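Side-chain contacts in hexokinase (Schistosoma mansoni, PDB 1BDG), which catalyses the ATP-dependent phosphorylation of glucose and other hexoses to hexose 6-phosphates, the first step of glycolysis: residues Glu10-Ile15 with Val363-Glu368; Phe19-Val24 with Asp260-Gln265; His297-Leu302 with Lys306-Gly311. All coordinates share one frame; numbering follows the deposited sequence.

Contact 1: Glu10-Ile15 with Val363-Glu368; sequences EKVVEI and VRYACE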
ATOM      1  N   GLU A  10       8.206  14.875 -29.429  1.00 21.24           N
ATOM      2  CA  GLU A  10       8.152  13.562 -30.059  1.00 23.56           C
ATOM      3  C   GLU A  10       9.252  12.612 -29.570  1.00 23.08           C
ATOM      4  O   GLU A  10       9.119  11.394 -29.694  1.00 22.28           O
ATOM      5  CB  GLU A  10       8.147  13.671 -31.582  1.00 25.71           C
ATOM      6  CG  GLU A  10       6.726  13.599 -32.182  1.00 29.69           C
ATOM      7  CD  GLU A  10       6.346  14.833 -32.995  1.00 30.08           C
ATOM      8  OE1 GLU A  10       6.301  15.928 -32.394  1.00 31.33           O
ATOM      9  OE2 GLU A  10       6.081  14.701 -34.222  1.00 28.18           O
ATOM     10  N   LYS A  11      10.335  13.164 -29.018  1.00 22.74           N
ATOM     11  CA  LYS A  11      11.414  12.342 -28.464  1.00 21.13           C
ATOM     12  C   LYS A  11      10.893  11.759 -27.146  1.00 22.02           C
ATOM     13  O   LYS A  11      11.020  10.548 -26.879  1.00 20.89           O
ATOM     14  CB  LYS A  11      12.644  13.191 -28.173  1.00 21.02           C
ATOM     15  CG  LYS A  11      13.303  13.702 -29.396  1.00 23.76           C
ATOM     16  CD  LYS A  11      14.433  14.654 -29.081  1.00 25.08           C
ATOM     17  CE  LYS A  11      15.257  14.895 -30.356  1.00 25.43           C
ATOM     18  NZ  LYS A  11      16.206  16.045 -30.239  1.00 27.45           N
ATOM     19  N   VAL A  12      10.290  12.627 -26.328  1.00 21.20           N
ATOM     20  CA  VAL A  12       9.742  12.210 -25.045  1.00 19.24           C
ATOM     21  C   VAL A  12       8.721  11.087 -25.274  1.00 20.23           C
ATOM     22  O   VAL A  12       8.645  10.133 -24.492  1.00 22.61           O
ATOM     23  CB  VAL A  12       9.095  13.399 -24.283  1.00 17.08           C
ATOM     24  CG1 VAL A  12       8.468  12.931 -22.980  1.00 13.90           C
ATOM     25  CG2 VAL A  12      10.131  14.446 -24.005  1.00 15.10           C
ATOM     26  N   VAL A  13       7.965  11.166 -26.358  1.00 15.79           N
ATOM     27  CA  VAL A  13       7.001  10.114 -26.616  1.00 17.18           C
ATOM     28  C   VAL A  13       7.689   8.768 -26.849  1.00 18.67           C
ATOM     29  O   VAL A  13       7.351   7.764 -26.227  1.00 21.33           O
ATOM     30  CB  VAL A  13       6.109  10.466 -27.803  1.00 16.83           C
ATOM     31  CG1 VAL A  13       5.293   9.236 -28.239  1.00 18.35           C
ATOM     32  CG2 VAL A  13       5.188  11.620 -27.411  1.00 17.23           C
ATOM     33  N   GLU A  14       8.720   8.786 -27.682  1.00 20.37           N
ATOM     34  CA  GLU A  14       9.471   7.595 -28.038  1.00 18.58           C
ATOM     35  C   GLU A  14      10.194   6.964 -26.839  1.00 18.26           C
ATOM     36  O   GLU A  14      10.284   5.735 -26.724  1.00 18.72           O
ATOM     37  CB  GLU A  14      10.455   7.963 -29.156  1.00 18.97           C
ATOM     38  CG  GLU A  14      10.786   6.826 -30.101  1.00 21.90           C
ATOM     39  CD  GLU A  14       9.548   6.199 -30.721  1.00 23.83           C
ATOM     40  OE1 GLU A  14       8.487   6.885 -30.770  1.00 23.63           O
ATOM     41  OE2 GLU A  14       9.634   5.016 -31.147  1.00 23.14           O
ATOM     42  N   ILE A  15      10.682   7.807 -25.939  1.00 17.38           N
ATOM     43  CA  ILE A  15      11.406   7.350 -24.750  1.00 17.69           C
ATOM     44  C   ILE A  15      10.426   6.752 -23.737  1.00 19.28           C
ATOM     45  O   ILE A  15      10.676   5.679 -23.160  1.00 19.27           O
ATOM     46  CB  ILE A  15      12.232   8.540 -24.128  1.00 16.91           C
ATOM     47  CG1 ILE A  15      13.280   9.004 -25.145  1.00 13.67           C
ATOM     48  CG2 ILE A  15      12.880   8.148 -22.791  1.00 12.45           C
ATOM     49  CD1 ILE A  15      13.665  10.439 -25.027  1.00 11.63           C
ATOM     50  N   VAL A 363       6.935  17.499 -19.061  1.00 17.45           N
ATOM     51  CA  VAL A 363       6.762  17.009 -17.694  1.00 18.07           C
ATOM     52  C   VAL A 363       5.359  16.488 -17.348  1.00 18.35           C
ATOM     53  O   VAL A 363       5.232  15.520 -16.599  1.00 18.65           O
ATOM     54  CB  VAL A 363       7.257  18.047 -16.647  1.00 17.30           C
ATOM     55  CG1 VAL A 363       6.918  17.608 -15.238  1.00 18.03           C
ATOM     56  CG2 VAL A 363       8.755  18.195 -16.742  1.00 17.47           C
ATOM     57  N   ARG A 364       4.308  17.104 -17.885  1.00 19.77           N
ATOM     58  CA  ARG A 364       2.943  16.629 -17.601  1.00 19.91           C
ATOM     59  C   ARG A 364       2.705  15.284 -18.303  1.00 19.21           C
ATOM     60  O   ARG A 364       1.925  14.453 -17.849  1.00 19.50           O
ATOM     61  CB  ARG A 364       1.888  17.653 -18.055  1.00 19.56           C
ATOM     62  CG  ARG A 364       0.482  17.408 -17.502  1.00 21.97           C
ATOM     63  CD  ARG A 364      -0.554  17.394 -18.619  1.00 25.30           C
ATOM     64  NE  ARG A 364      -1.945  17.317 -18.157  1.00 28.16           N
ATOM     65  CZ  ARG A 364      -2.483  16.281 -17.504  1.00 29.73           C
ATOM     66  NH1 ARG A 364      -1.743  15.209 -17.207  1.00 26.33           N
ATOM     67  NH2 ARG A 364      -3.779  16.306 -17.169  1.00 27.55           N
ATOM     68  N   TYR A 365       3.391  15.072 -19.415  1.00 18.99           N
ATOM     69  CA  TYR A 365       3.260  13.827 -20.151  1.00 17.62           C
ATOM     70  C   TYR A 365       3.976  12.733 -19.354  1.00 18.33           C
ATOM     71  O   TYR A 365       3.479  11.613 -19.225  1.00 20.33           O
ATOM     72  CB  TYR A 365       3.874  13.985 -21.540  1.00 17.99           C
ATOM     73  CG  TYR A 365       3.708  12.789 -22.436  1.00 16.39           C
ATOM     74  CD1 TYR A 365       2.483  12.497 -23.023  1.00 15.15           C
ATOM     75  CD2 TYR A 365       4.795  11.961 -22.722  1.00 16.30           C
ATOM     76  CE1 TYR A 365       2.342  11.410 -23.877  1.00 18.01           C
ATOM     77  CE2 TYR A 365       4.670  10.873 -23.568  1.00 17.53           C
ATOM     78  CZ  TYR A 365       3.446  10.602 -24.147  1.00 19.63           C
ATOM     79  OH  TYR A 365       3.337   9.545 -25.012  1.00 20.17           O
ATOM     80  N   ALA A 366       5.132  13.064 -18.790  1.00 16.94           N
ATOM     81  CA  ALA A 366       5.868  12.104 -17.989  1.00 16.21           C
ATOM     82  C   ALA A 366       4.993  11.640 -16.814  1.00 16.10           C
ATOM     83  O   ALA A 366       4.890  10.446 -16.566  1.00 17.26           O
ATOM     84  CB  ALA A 366       7.190  12.709 -17.513  1.00 14.59           C
ATOM     85  N   CYS A 367       4.322  12.577 -16.140  1.00 16.39           N
ATOM     86  CA  CYS A 367       3.412  12.273 -15.019  1.00 17.40           C
ATOM     87  C   CYS A 367       2.277  11.346 -15.464  1.00 17.76           C
ATOM     88  O   CYS A 367       2.068  10.289 -14.876  1.00 17.17           O
ATOM     89  CB  CYS A 367       2.764  13.547 -14.450  1.00 15.42           C
ATOM     90  SG  CYS A 367       3.806  14.635 -13.455  1.00 20.74           S
ATOM     91  N   GLU A 368       1.506  11.804 -16.452  1.00 18.93           N
ATOM     92  CA  GLU A 368       0.390  11.054 -17.031  1.00 19.08           C
ATOM     93  C   GLU A 368       0.782   9.607 -17.367  1.00 19.04           C
ATOM     94  O   GLU A 368       0.041   8.676 -17.069  1.00 18.61           O
ATOM     95  CB  GLU A 368      -0.113  11.755 -18.310  1.00 21.24           C
ATOM     96  CG  GLU A 368      -1.130  10.941 -19.103  1.00 25.04           C
ATOM     97  CD  GLU A 368      -1.320  11.428 -20.542  1.00 28.00           C
ATOM     98  OE1 GLU A 368      -0.413  11.220 -21.387  1.00 27.52           O
ATOM     99  OE2 GLU A 368      -2.398  11.988 -20.841  1.00 29.56           O
TER
HETATM  100  O   HOH W   1       4.605   6.902 -25.405  1.00 16.71           O
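Tyr365 swings its ring across to Val12 and Val13 because CG lies anti to the backbone N (chi1 -176°). Its CB already leaves the helix toward the other segment, and this torsion carries the phenol on into the gap between the two helices. On the facing helix, Val12 has CG1 anti to its own N (chi1 177°), and this is the methyl that reaches the ring. Val12 CG1 touches Tyr365 CD2 at 3.8 Å. The two side chains slide past each other in opposite directions. Val13 lies further out along the phenol and crosses it at about a right angle. Its CG2 methyl packs 3.8 Å from Tyr365 CZ. The backbone takes part too, with Val13 CA 3.9 Å from Tyr365 CE2. Both valines approach the ring obliquely.

The contact is helix-helix packing of the hexokinase fold. It lays the N-terminal helix 5-16 against the long helix 357-389, which falls in the predicted large subdomain. The nearest CA atoms of the two segments, those of Val12 and Ala366, are 8.1 Å apart. Phe9, a turn before Val12, meets the Tyr365 ring edge-to-face.

The phenol oxygen is linked back to the first helix through a water. Water 1 donates to Val13 O at 3.0 Å and is hydrogen-bonded to Tyr365 OH at 3.0 Å. The tyrosine is thus held at its hydroxyl end as well as along its ring. Both Val13 methyls also lie close to this oxygen, CG2 being 3.7 Å from Tyr365 OH. Arg364, next to Tyr365, makes a salt bridge with Glu332.

Contact 2: Phe19-Val24 with Asp260-Gln265; sequences FDLSVV and DCWRTQ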
ATOM      1  N   PHE A  19       6.206   2.652 -21.437  1.00 18.25           N
ATOM      2  CA  PHE A  19       5.219   2.785 -20.350  1.00 16.04           C
ATOM      3  C   PHE A  19       3.809   2.599 -20.900  1.00 16.32           C
ATOM      4  O   PHE A  19       2.897   2.286 -20.149  1.00 15.95           O
ATOM      5  CB  PHE A  19       5.269   4.165 -19.697  1.00 13.82           C
ATOM      6  CG  PHE A  19       6.419   4.372 -18.783  1.00 13.03           C
ATOM      7  CD1 PHE A  19       7.673   4.698 -19.285  1.00 13.11           C
ATOM      8  CD2 PHE A  19       6.248   4.298 -17.414  1.00 13.38           C
ATOM      9  CE1 PHE A  19       8.745   4.956 -18.443  1.00 11.36           C
ATOM     10  CE2 PHE A  19       7.326   4.557 -16.549  1.00 15.65           C
ATOM     11  CZ  PHE A  19       8.579   4.888 -17.073  1.00 12.79           C
ATOM     12  N   ASP A  20       3.635   2.859 -22.196  1.00 16.20           N
ATOM     13  CA  ASP A  20       2.345   2.739 -22.859  1.00 18.34           C
ATOM     14  C   ASP A  20       1.958   1.277 -23.122  1.00 19.69           C
ATOM     15  O   ASP A  20       2.054   0.786 -24.249  1.00 21.46           O
ATOM     16  CB  ASP A  20       2.347   3.531 -24.167  1.00 18.15           C
ATOM     17  CG  ASP A  20       0.991   3.539 -24.843  1.00 21.39           C
ATOM     18  OD1 ASP A  20      -0.039   3.567 -24.138  1.00 23.85           O
ATOM     19  OD2 ASP A  20       0.944   3.518 -26.086  1.00 23.62           O
ATOM     20  N   LEU A  21       1.503   0.591 -22.075  1.00 20.55           N
ATOM     21  CA  LEU A  21       1.105  -0.814 -22.172  1.00 18.60           C
ATOM     22  C   LEU A  21      -0.284  -1.006 -22.761  1.00 17.16           C
ATOM     23  O   LEU A  21      -1.128  -0.121 -22.699  1.00 14.92           O
ATOM     24  CB  LEU A  21       1.234  -1.497 -20.808  1.00 18.25           C
ATOM     25  CG  LEU A  21       2.625  -1.349 -20.174  1.00 17.59           C
ATOM     26  CD1 LEU A  21       2.866  -2.484 -19.191  1.00 16.52           C
ATOM     27  CD2 LEU A  21       3.705  -1.365 -21.255  1.00 17.63           C
ATOM     28  N   SER A  22      -0.498  -2.189 -23.323  1.00 17.97           N
ATOM     29  CA  SER A  22      -1.746  -2.563 -23.977  1.00 18.98           C
ATOM     30  C   SER A  22      -2.652  -3.412 -23.096  1.00 17.47           C
ATOM     31  O   SER A  22      -2.186  -4.036 -22.163  1.00 19.57           O
ATOM     32  CB  SER A  22      -1.412  -3.358 -25.260  1.00 21.82           C
ATOM     33  OG  SER A  22      -0.714  -4.574 -24.982  1.00 19.86           O
ATOM     34  N   VAL A  23      -3.940  -3.476 -23.412  1.00 17.11           N
ATOM     35  CA  VAL A  23      -4.851  -4.319 -22.638  1.00 15.09           C
ATOM     36  C   VAL A  23      -4.287  -5.735 -22.612  1.00 16.81           C
ATOM     37  O   VAL A  23      -4.418  -6.449 -21.620  1.00 18.17           O
ATOM     38  CB  VAL A  23      -6.246  -4.393 -23.273  1.00 12.21           C
ATOM     39  CG1 VAL A  23      -7.128  -5.384 -22.505  1.00  9.14           C
ATOM     40  CG2 VAL A  23      -6.879  -3.018 -23.280  1.00 12.23           C
ATOM     41  N   VAL A  24      -3.622  -6.129 -23.693  1.00 18.30           N
ATOM     42  CA  VAL A  24      -3.065  -7.469 -23.749  1.00 19.31           C
ATOM     43  C   VAL A  24      -1.950  -7.583 -22.721  1.00 20.22           C
ATOM     44  O   VAL A  24      -1.843  -8.605 -22.036  1.00 22.18           O
ATOM     45  CB  VAL A  24      -2.539  -7.872 -25.161  1.00 19.42           C
ATOM     46  CG1 VAL A  24      -2.074  -9.331 -25.122  1.00 18.57           C
ATOM     47  CG2 VAL A  24      -3.634  -7.686 -26.234  1.00 15.89           C
ATOM     48  N   ASP A 260       9.683  -8.682 -15.957  1.00 20.43           N
ATOM     49  CA  ASP A 260      10.888  -8.302 -16.701  1.00 22.39           C
ATOM     50  C   ASP A 260      10.726  -7.757 -18.102  1.00 20.49           C
ATOM     51  O   ASP A 260      11.672  -7.218 -18.658  1.00 23.34           O
ATOM     52  CB  ASP A 260      11.892  -9.457 -16.728  1.00 24.04           C
ATOM     53  CG  ASP A 260      12.788  -9.477 -15.504  1.00 26.43           C
ATOM     54  OD1 ASP A 260      12.792  -8.472 -14.742  1.00 28.34           O
ATOM     55  OD2 ASP A 260      13.496 -10.491 -15.317  1.00 25.77           O
ATOM     56  N   CYS A 261       9.558  -7.925 -18.697  1.00 19.21           N
ATOM     57  CA  CYS A 261       9.346  -7.419 -20.041  1.00 18.02           C
ATOM     58  C   CYS A 261       8.718  -6.038 -19.999  1.00 18.46           C
ATOM     59  O   CYS A 261       8.843  -5.249 -20.939  1.00 17.15           O
ATOM     60  CB  CYS A 261       8.408  -8.349 -20.789  1.00 16.04           C
ATOM     61  SG  CYS A 261       9.077  -9.956 -20.995  1.00 15.55           S
ATOM     62  N   TRP A 262       8.051  -5.759 -18.889  1.00 17.69           N
ATOM     63  CA  TRP A 262       7.335  -4.519 -18.705  1.00 17.63           C
ATOM     64  C   TRP A 262       8.053  -3.471 -17.866  1.00 16.88           C
ATOM     65  O   TRP A 262       7.641  -2.317 -17.823  1.00 18.00           O
ATOM     66  CB  TRP A 262       5.958  -4.855 -18.152  1.00 14.04           C
ATOM     67  CG  TRP A 262       5.252  -5.849 -19.047  1.00 12.26           C
ATOM     68  CD1 TRP A 262       4.660  -5.587 -20.234  1.00 13.00           C
ATOM     69  CD2 TRP A 262       5.090  -7.254 -18.821  1.00 11.63           C
ATOM     70  NE1 TRP A 262       4.130  -6.726 -20.765  1.00 11.69           N
ATOM     71  CE2 TRP A 262       4.382  -7.770 -19.922  1.00 10.60           C
ATOM     72  CE3 TRP A 262       5.478  -8.132 -17.801  1.00 12.35           C
ATOM     73  CZ2 TRP A 262       4.056  -9.117 -20.036  1.00  9.67           C
ATOM     74  CZ3 TRP A 262       5.155  -9.474 -17.915  1.00 10.54           C
ATOM     75  CH2 TRP A 262       4.450  -9.949 -19.031  1.00  9.95           C
ATOM     76  N   ARG A 263       9.119  -3.870 -17.191  1.00 17.68           N
ATOM     77  CA  ARG A 263       9.889  -2.929 -16.394  1.00 18.52           C
ATOM     78  C   ARG A 263      10.853  -2.170 -17.307  1.00 19.33           C
ATOM     79  O   ARG A 263      11.511  -2.770 -18.159  1.00 18.77           O
ATOM     80  CB  ARG A 263      10.627  -3.656 -15.277  1.00 15.52           C
ATOM     81  CG  ARG A 263       9.670  -4.292 -14.296  1.00 17.49           C
ATOM     82  CD  ARG A 263      10.370  -5.036 -13.174  1.00 19.15           C
ATOM     83  NE  ARG A 263      11.177  -4.142 -12.360  1.00 19.00           N
ATOM     84  CZ  ARG A 263      12.507  -4.075 -12.397  1.00 17.35           C
ATOM     85  NH1 ARG A 263      13.218  -4.865 -13.214  1.00 12.78           N
ATOM     86  NH2 ARG A 263      13.121  -3.189 -11.622  1.00 17.81           N
ATOM     87  N   THR A 264      10.865  -0.842 -17.169  1.00 20.30           N
ATOM     88  CA  THR A 264      11.718   0.046 -17.959  1.00 18.98           C
ATOM     89  C   THR A 264      12.984   0.416 -17.189  1.00 18.71           C
ATOM     90  O   THR A 264      13.149   0.024 -16.027  1.00 18.60           O
ATOM     91  CB  THR A 264      10.968   1.338 -18.326  1.00 19.76           C
ATOM     92  OG1 THR A 264      10.743   2.111 -17.143  1.00 22.91           O
ATOM     93  CG2 THR A 264       9.630   1.019 -18.970  1.00 19.16           C
ATOM     94  N   GLN A 265      13.862   1.192 -17.822  1.00 19.52           N
ATOM     95  CA  GLN A 265      15.123   1.603 -17.189  1.00 21.11           C
ATOM     96  C   GLN A 265      14.934   2.576 -16.029  1.00 20.31           C
ATOM     97  O   GLN A 265      15.766   2.657 -15.125  1.00 20.64           O
ATOM     98  CB  GLN A 265      16.114   2.180 -18.216  1.00 21.92           C
ATOM     99  CG  GLN A 265      15.564   3.309 -19.086  1.00 26.34           C
ATOM    100  CD  GLN A 265      16.657   4.173 -19.724  1.00 26.21           C
ATOM    101  OE1 GLN A 265      17.242   5.051 -19.072  1.00 24.33           O
ATOM    102  NE2 GLN A 265      16.905   3.949 -21.004  1.00 27.38           N
TER
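Phe19 and Thr264 make the closest backbone approach, with their CA atoms 7.4 Å apart. Residues 260-264 are loop, and 20-22 are loop or turn. Asp20 sits at the centre of an inverse gamma turn, closed by a weak bond from Leu21 N to Phe19 O of 2.9 Å. Beyond it the chain extends through Leu21 to Ser22.

Phe19 and Thr264 cross at about a right angle. Thr264 CG2 lies over one face of the phenyl ring, offset toward the rim. The threonine hydroxyl is also near, with OG1 3.5 Å from Phe19 CZ. A chi1 of 68° sets OG1 between the backbone N and the carbonyl carbon, where it makes a weak bond to Phe266 N.

The CB of Leu21 leaves the backbone toward 260-265. Its CD1 methyl meets Trp262 CD1 at 3.7 Å, coming obliquely to the indole. Trp262 NE1 has a weak hydrogen bond to Asp25 OD1, on helix 23-41.

Ser22 and Thr264 are N-caps, and each side chain caps a backbone N of its helix. In return Asp25 OD2 accepts from Ser22 N and Asp267 OD2 from Thr264 N, the reciprocal half of a capping box. The contact joins the starts of helices 23-41 and 265-272.

Contact 3: His297-Leu302 with Lys306-Gly311; sequences HIIVYL and KILFRG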
ATOM      1  N   HIS A 297      13.178  10.444 -12.051  1.00 13.06           N
ATOM      2  CA  HIS A 297      14.160   9.679 -12.803  1.00 11.99           C
ATOM      3  C   HIS A 297      14.057   9.955 -14.286  1.00 12.53           C
ATOM      4  O   HIS A 297      15.061  10.144 -14.940  1.00 15.15           O
ATOM      5  CB  HIS A 297      14.036   8.189 -12.516  1.00 10.26           C
ATOM      6  CG  HIS A 297      14.805   7.758 -11.312  1.00  9.33           C
ATOM      7  ND1 HIS A 297      14.352   7.967 -10.030  1.00 12.84           N
ATOM      8  CD2 HIS A 297      16.034   7.215 -11.193  1.00 10.74           C
ATOM      9  CE1 HIS A 297      15.272   7.576  -9.167  1.00 11.80           C
ATOM     10  NE2 HIS A 297      16.306   7.113  -9.851  1.00 11.81           N
ATOM     11  N   ILE A 298      12.844  10.000 -14.814  1.00 12.97           N
ATOM     12  CA  ILE A 298      12.660  10.280 -16.220  1.00 14.19           C
ATOM     13  C   ILE A 298      13.242  11.666 -16.499  1.00 16.16           C
ATOM     14  O   ILE A 298      14.066  11.826 -17.396  1.00 17.14           O
ATOM     15  CB  ILE A 298      11.164  10.242 -16.600  1.00 15.27           C
ATOM     16  CG1 ILE A 298      10.601   8.836 -16.359  1.00 13.08           C
ATOM     17  CG2 ILE A 298      10.983  10.670 -18.058  1.00 13.59           C
ATOM     18  CD1 ILE A 298       9.135   8.802 -16.004  1.00 10.39           C
ATOM     19  N   ILE A 299      12.838  12.651 -15.695  1.00 18.44           N
ATOM     20  CA  ILE A 299      13.320  14.026 -15.830  1.00 18.92           C
ATOM     21  C   ILE A 299      14.838  14.054 -15.855  1.00 18.60           C
ATOM     22  O   ILE A 299      15.424  14.355 -16.896  1.00 20.57           O
ATOM     23  CB  ILE A 299      12.780  14.946 -14.708  1.00 20.05           C
ATOM     24  CG1 ILE A 299      11.273  15.144 -14.890  1.00 19.90           C
ATOM     25  CG2 ILE A 299      13.461  16.314 -14.761  1.00 18.88           C
ATOM     26  CD1 ILE A 299      10.636  15.961 -13.788  1.00 21.30           C
ATOM     27  N   VAL A 300      15.477  13.737 -14.733  1.00 16.16           N
ATOM     28  CA  VAL A 300      16.944  13.706 -14.680  1.00 17.10           C
ATOM     29  C   VAL A 300      17.559  13.068 -15.964  1.00 16.84           C
ATOM     30  O   VAL A 300      18.556  13.574 -16.501  1.00 17.10           O
ATOM     31  CB  VAL A 300      17.428  12.989 -13.396  1.00 17.33           C
ATOM     32  CG1 VAL A 300      18.899  12.636 -13.486  1.00 16.39           C
ATOM     33  CG2 VAL A 300      17.180  13.884 -12.195  1.00 16.25           C
ATOM     34  N   TYR A 301      16.928  12.016 -16.490  1.00 15.10           N
ATOM     35  CA  TYR A 301      17.398  11.379 -17.714  1.00 14.55           C
ATOM     36  C   TYR A 301      17.224  12.340 -18.890  1.00 16.79           C
ATOM     37  O   TYR A 301      18.140  12.535 -19.695  1.00 16.26           O
ATOM     38  CB  TYR A 301      16.603  10.106 -18.012  1.00 14.06           C
ATOM     39  CG  TYR A 301      16.867   9.566 -19.397  1.00 16.46           C
ATOM     40  CD1 TYR A 301      18.136   9.118 -19.763  1.00 16.42           C
ATOM     41  CD2 TYR A 301      15.854   9.533 -20.366  1.00 18.74           C
ATOM     42  CE1 TYR A 301      18.395   8.650 -21.056  1.00 18.18           C
ATOM     43  CE2 TYR A 301      16.107   9.069 -21.669  1.00 18.11           C
ATOM     44  CZ  TYR A 301      17.381   8.630 -21.998  1.00 17.74           C
ATOM     45  OH  TYR A 301      17.644   8.168 -23.262  1.00 18.69           O
ATOM     46  N   LEU A 302      16.023  12.906 -19.005  1.00 19.19           N
ATOM     47  CA  LEU A 302      15.680  13.846 -20.067  1.00 18.88           C
ATOM     48  C   LEU A 302      16.592  15.061 -20.045  1.00 19.79           C
ATOM     49  O   LEU A 302      16.846  15.660 -21.086  1.00 19.10           O
ATOM     50  CB  LEU A 302      14.237  14.324 -19.903  1.00 19.19           C
ATOM     51  CG  LEU A 302      13.112  13.400 -20.347  1.00 20.45           C
ATOM     52  CD1 LEU A 302      11.767  13.900 -19.805  1.00 17.35           C
ATOM     53  CD2 LEU A 302      13.124  13.299 -21.873  1.00 17.85           C
ATOM     54  N   LYS A 306      19.684  16.644 -22.830  1.00 19.92           N
ATOM     55  CA  LYS A 306      19.388  18.000 -23.278  1.00 20.49           C
ATOM     56  C   LYS A 306      17.932  18.206 -23.757  1.00 19.47           C
ATOM     57  O   LYS A 306      17.631  19.178 -24.453  1.00 17.91           O
ATOM     58  CB  LYS A 306      20.372  18.398 -24.388  1.00 23.33           C
ATOM     59  CG  LYS A 306      21.711  18.970 -23.909  1.00 28.09           C
ATOM     60  CD  LYS A 306      22.517  17.982 -23.045  1.00 30.80           C
ATOM     61  CE  LYS A 306      23.910  18.533 -22.686  1.00 29.23           C
ATOM     62  NZ  LYS A 306      24.686  17.553 -21.866  1.00 27.76           N
ATOM     63  N   ILE A 307      17.025  17.317 -23.365  1.00 18.94           N
ATOM     64  CA  ILE A 307      15.625  17.426 -23.777  1.00 17.22           C
ATOM     65  C   ILE A 307      14.769  18.226 -22.793  1.00 16.27           C
ATOM     66  O   ILE A 307      13.632  18.556 -23.093  1.00 17.32           O
ATOM     67  CB  ILE A 307      15.010  16.028 -24.059  1.00 16.70           C
ATOM     68  CG1 ILE A 307      15.940  15.233 -24.996  1.00 17.97           C
ATOM     69  CG2 ILE A 307      13.659  16.160 -24.757  1.00 16.79           C
ATOM     70  CD1 ILE A 307      15.481  13.812 -25.353  1.00 14.09           C
ATOM     71  N   LEU A 308      15.330  18.565 -21.638  1.00 13.74           N
ATOM     72  CA  LEU A 308      14.644  19.362 -20.618  1.00 13.29           C
ATOM     73  C   LEU A 308      15.589  20.408 -20.022  1.00 13.61           C
ATOM     74  O   LEU A 308      16.794  20.215 -19.958  1.00 12.04           O
ATOM     75  CB  LEU A 308      14.119  18.494 -19.461  1.00 12.93           C
ATOM     76  CG  LEU A 308      12.664  18.019 -19.331  1.00 12.96           C
ATOM     77  CD1 LEU A 308      12.369  17.721 -17.871  1.00 10.76           C
ATOM     78  CD2 LEU A 308      11.698  19.059 -19.821  1.00 13.22           C
ATOM     79  N   PHE A 309      15.018  21.514 -19.573  1.00 16.35           N
ATOM     80  CA  PHE A 309      15.762  22.610 -18.948  1.00 19.11           C
ATOM     81  C   PHE A 309      17.124  22.921 -19.597  1.00 18.97           C
ATOM     82  O   PHE A 309      18.089  23.245 -18.910  1.00 18.73           O
ATOM     83  CB  PHE A 309      15.945  22.326 -17.447  1.00 18.68           C
ATOM     84  CG  PHE A 309      14.703  21.784 -16.763  1.00 19.75           C
ATOM     85  CD1 PHE A 309      13.432  22.223 -17.124  1.00 18.95           C
ATOM     86  CD2 PHE A 309      14.816  20.835 -15.742  1.00 18.62           C
ATOM     87  CE1 PHE A 309      12.299  21.728 -16.482  1.00 20.22           C
ATOM     88  CE2 PHE A 309      13.683  20.337 -15.098  1.00 18.70           C
ATOM     89  CZ  PHE A 309      12.426  20.786 -15.471  1.00 18.69           C
ATOM     90  N   ARG A 310      17.184  22.829 -20.922  1.00 18.75           N
ATOM     91  CA  ARG A 310      18.416  23.093 -21.669  1.00 20.16           C
ATOM     92  C   ARG A 310      19.621  22.346 -21.121  1.00 19.84           C
ATOM     93  O   ARG A 310      20.758  22.785 -21.299  1.00 20.15           O
ATOM     94  CB  ARG A 310      18.717  24.600 -21.720  1.00 19.32           C
ATOM     95  CG  ARG A 310      18.113  25.300 -22.909  1.00 19.29           C
ATOM     96  CD  ARG A 310      16.615  25.116 -22.894  1.00 21.62           C
ATOM     97  NE  ARG A 310      16.040  25.612 -21.644  1.00 22.82           N
ATOM     98  CZ  ARG A 310      14.781  25.413 -21.271  1.00 19.59           C
ATOM     99  NH1 ARG A 310      13.963  24.718 -22.048  1.00 18.94           N
ATOM    100  NH2 ARG A 310      14.344  25.910 -20.121  1.00 19.97           N
ATOM    101  N   GLY A 311      19.365  21.216 -20.468  1.00 19.79           N
ATOM    102  CA  GLY A 311      20.440  20.415 -19.906  1.00 20.01           C
ATOM    103  C   GLY A 311      20.818  20.742 -18.470  1.00 21.14           C
ATOM    104  O   GLY A 311      21.713  20.114 -17.918  1.00 22.79           O
TER
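Ile299 lays its CG2 methyl against Leu308 CD1 at 3.6 Å. The same methyl reaches the Phe309 ring obliquely, 4.0 Å from CE2. With chi1 at -69°, CG1 of Ile299 lies beside the backbone N and CG2 is anti to it, which turns CG2 to the loop. Leu308 CD1 also lies over one face of the Phe309 ring, toward the rim. One leucine methyl thus packs against both the helix isoleucine and the phenyl ring.

Leu302 loses the most surface in this contact. Its CB lies 4.1 Å from Leu308 CG, and its CD2 meets Ile307 CB at 4.0 Å. Val12 and Ile362 also touch Leu302.

The Leu302 carbonyl takes two backbone donors. Ile307 N bonds Leu302 O at 2.8 Å, nearly in line with the carbonyl (C=O...N angle 170°). Leu308 N adds a weak bond to the same oxygen, 3.3 Å long. Further on, Phe309 N is held by Asp359 OD1, at the start of helix 357-389.

Lys306, with positive phi (61°), is the C-prime residue. Together with the bond from Ile307 N to Leu302 O and that from Lys306 N to Val303 O, it makes the Schellman motif that ends helix 288-304.

Overall arrangement
From the N terminus, helix 5-16 comes first, and contact 1 joins it to helix 357-389, closing a loop of about 350 residues. Contact 2 opens just after it at Phe19 and closes at residues 260-265. Contact 3 is local, folding the loop 306-311 back on the end of helix 288-304. Contacts 2 and 3 both nest inside contact 1 and follow each other in series. In space, contacts 1 and 3 lie about 11 Å apart, centre to centre, and pack against each other through apolar side chains. Val12 meets Leu302, Ile15 meets Tyr301 and Ile307, and Val363 meets Leu308. Phe19 touches Ile298, so contact 2 borders contact 3 as well.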